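Local coordinates for uncharacterized protein (Staphylococcus aureus subsp. aureus, PDB 3QFK) that is of unknown function but belongs to the calcineurin-like metallophosphoesterases and binds a zinc and a manganese ion in its N-terminal domain, at residues G158-T163 and I202-H207. Residues are numbered along the deposited sequence; the frame is centred on the assembly and turned at random.
Sequences GVIGLT and IVVCYH. With MN (manganese (II) ion), chain C.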
loop_
_atom_site.group_PDB
_atom_site.type_symbol
_atom_site.label_atom_id
_atom_site.label_comp_id
_atom_site.label_asym_id
_atom_site.label_seq_id
_atom_site.Cartn_x
_atom_site.Cartn_y
_atom_site.Cartn_z
ATOM N N GLY A 158 -23.407 -2.989 15.959
ATOM C CA GLY A 158 -22.977 -4.113 15.142
ATOM C C GLY A 158 -21.876 -3.628 14.237
ATOM O O GLY A 158 -22.020 -2.593 13.612
ATOM N N VAL A 159 -20.770 -4.368 14.190
ATOM C CA VAL A 159 -19.639 -3.997 13.384
ATOM C C VAL A 159 -19.340 -5.080 12.383
ATOM O O VAL A 159 -19.312 -6.251 12.743
ATOM C CB VAL A 159 -18.387 -3.782 14.281
ATOM C CG1 VAL A 159 -17.171 -3.393 13.452
ATOM C CG2 VAL A 159 -18.672 -2.720 15.331
ATOM N N ILE A 160 -19.157 -4.694 11.119
ATOM C CA ILE A 160 -18.761 -5.633 10.070
ATOM C C ILE A 160 -17.428 -5.194 9.425
ATOM O O ILE A 160 -17.245 -4.033 9.071
ATOM C CB ILE A 160 -19.857 -5.828 9.018
ATOM C CG1 ILE A 160 -19.411 -6.857 7.971
ATOM C CG2 ILE A 160 -20.258 -4.515 8.363
ATOM C CD1 ILE A 160 -20.570 -7.340 7.057
ATOM N N GLY A 161 -16.505 -6.143 9.299
ATOM C CA GLY A 161 -15.205 -5.920 8.719
ATOM C C GLY A 161 -15.184 -6.422 7.293
ATOM O O GLY A 161 -15.653 -7.507 7.021
ATOM N N LEU A 162 -14.661 -5.602 6.382
ATOM C CA LEU A 162 -14.607 -5.944 4.945
ATOM C C LEU A 162 -13.287 -5.497 4.367
ATOM O O LEU A 162 -12.706 -4.524 4.837
ATOM C CB LEU A 162 -15.733 -5.245 4.181
ATOM C CG LEU A 162 -17.156 -5.639 4.538
ATOM C CD1 LEU A 162 -18.188 -4.598 4.055
ATOM C CD2 LEU A 162 -17.456 -7.035 4.007
ATOM N N THR A 163 -12.829 -6.182 3.320
ATOM C CA THR A 163 -11.559 -5.868 2.691
ATOM C C THR A 163 -11.692 -5.752 1.187
ATOM O O THR A 163 -12.533 -6.416 0.600
ATOM C CB THR A 163 -10.552 -6.999 2.963
ATOM O OG1 THR A 163 -10.495 -7.262 4.374
ATOM C CG2 THR A 163 -9.151 -6.626 2.436
ATOM N N ILE A 202 -25.040 0.636 13.204
ATOM C CA ILE A 202 -24.170 -0.183 12.351
ATOM C C ILE A 202 -22.852 0.515 11.985
ATOM O O ILE A 202 -22.829 1.635 11.460
ATOM C CB ILE A 202 -24.894 -0.608 11.063
ATOM C CG1 ILE A 202 -26.058 -1.544 11.427
ATOM C CG2 ILE A 202 -23.923 -1.282 10.119
ATOM C CD1 ILE A 202 -26.929 -1.955 10.270
ATOM N N VAL A 203 -21.756 -0.172 12.262
ATOM C CA VAL A 203 -20.433 0.324 11.942
ATOM C C VAL A 203 -19.835 -0.591 10.874
ATOM O O VAL A 203 -19.794 -1.808 11.042
ATOM C CB VAL A 203 -19.514 0.312 13.186
ATOM C CG1 VAL A 203 -18.078 0.811 12.824
ATOM C CG2 VAL A 203 -20.145 1.134 14.338
ATOM N N VAL A 204 -19.444 -0.009 9.747
ATOM C CA VAL A 204 -18.765 -0.747 8.696
ATOM C C VAL A 204 -17.297 -0.321 8.696
ATOM O O VAL A 204 -16.999 0.882 8.664
ATOM C CB VAL A 204 -19.354 -0.433 7.323
ATOM C CG1 VAL A 204 -18.566 -1.164 6.219
ATOM C CG2 VAL A 204 -20.836 -0.807 7.282
ATOM N N CYS A 205 -16.391 -1.294 8.775
ATOM C CA CYS A 205 -14.947 -1.060 8.740
ATOM C C CYS A 205 -14.447 -1.760 7.492
ATOM O O CYS A 205 -14.366 -2.984 7.439
ATOM C CB CYS A 205 -14.232 -1.620 9.975
ATOM S SG CYS A 205 -14.686 -0.801 11.514
ATOM N N TYR A 206 -14.142 -0.949 6.489
ATOM C CA TYR A 206 -13.753 -1.406 5.175
ATOM C C TYR A 206 -12.356 -0.978 4.829
ATOM O O TYR A 206 -12.056 0.214 4.842
ATOM C CB TYR A 206 -14.749 -0.795 4.176
ATOM C CG TYR A 206 -14.471 -1.008 2.706
ATOM C CD1 TYR A 206 -14.156 -2.273 2.209
ATOM C CD2 TYR A 206 -14.619 0.043 1.792
ATOM C CE1 TYR A 206 -13.938 -2.481 0.826
ATOM C CE2 TYR A 206 -14.407 -0.149 0.411
ATOM C CZ TYR A 206 -14.085 -1.413 -0.058
ATOM O OH TYR A 206 -13.875 -1.603 -1.399
ATOM N N HIS A 207 -11.475 -1.956 4.587
ATOM C CA HIS A 207 -10.155 -1.641 4.137
ATOM C C HIS A 207 -10.237 -1.454 2.619
ATOM O O HIS A 207 -9.897 -2.351 1.829
ATOM C CB HIS A 207 -9.106 -2.682 4.446
ATOM C CG HIS A 207 -7.745 -2.185 4.116
ATOM N ND1 HIS A 207 -7.023 -1.395 4.986
ATOM C CD2 HIS A 207 -7.037 -2.221 2.957
ATOM C CE1 HIS A 207 -5.894 -1.027 4.402
ATOM N NE2 HIS A 207 -5.881 -1.510 3.173
HETATM MN MN MN C . -4.289 -1.230 1.390
HETATM O O HOH W 1 -3.195 0.899 0.766
#
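Five backbone hydrogen bonds tie I160 and L162, together with the carbonyl of G158, to V203, C205 and H207, pairing two neighbouring parallel strands in a mixed sheet of the calcineurin-like phosphoesterase fold. Donor and acceptor alternate in the parallel pattern: V203 N gives to G158 O (2.8 Å), V203 O receives I160 N, C205 N gives to I160 O, and C205 O takes L162 N. The last bond, H207 N to L162 O (2.9 Å), arrives tilted 23° from the carbonyl plane, at the strand end that delivers H207 to the metal site. CG of H207, anti to the backbone N and beside the carbonyl carbon (chi1 -172°), carries the ring on past the strand end to the manganese, which NE2 binds at 2.4 Å in a site shared with D72, N109 and H247. Gripped at NE2 by the metal and at ND1 by N70 O, the ring has its rotation fixed.

Branched residues suit the buried sheet faces. On the face of H207, V159 and V203 lie side by side, CG2 of V159 meeting CB of V203 at 3.8 Å, and CG1 of V159 reaches SG of C205 at 4.1 Å. G161 adds no side chain to this face. On the other, I160 and V204 run alongside each other through their CG2 methyls, 3.9 Å apart. Helix 184-198 covers I160 with Y191 and M195. CD1 of L162 crosses obliquely to CG1 of V204, and M232 of helix 229-236 packs on both residues. Y206 suits its place by combining a broad apolar ring with a polar end: OH bonds to E228 N, and ring atom CD1 sits 3.9 Å from CB of L162.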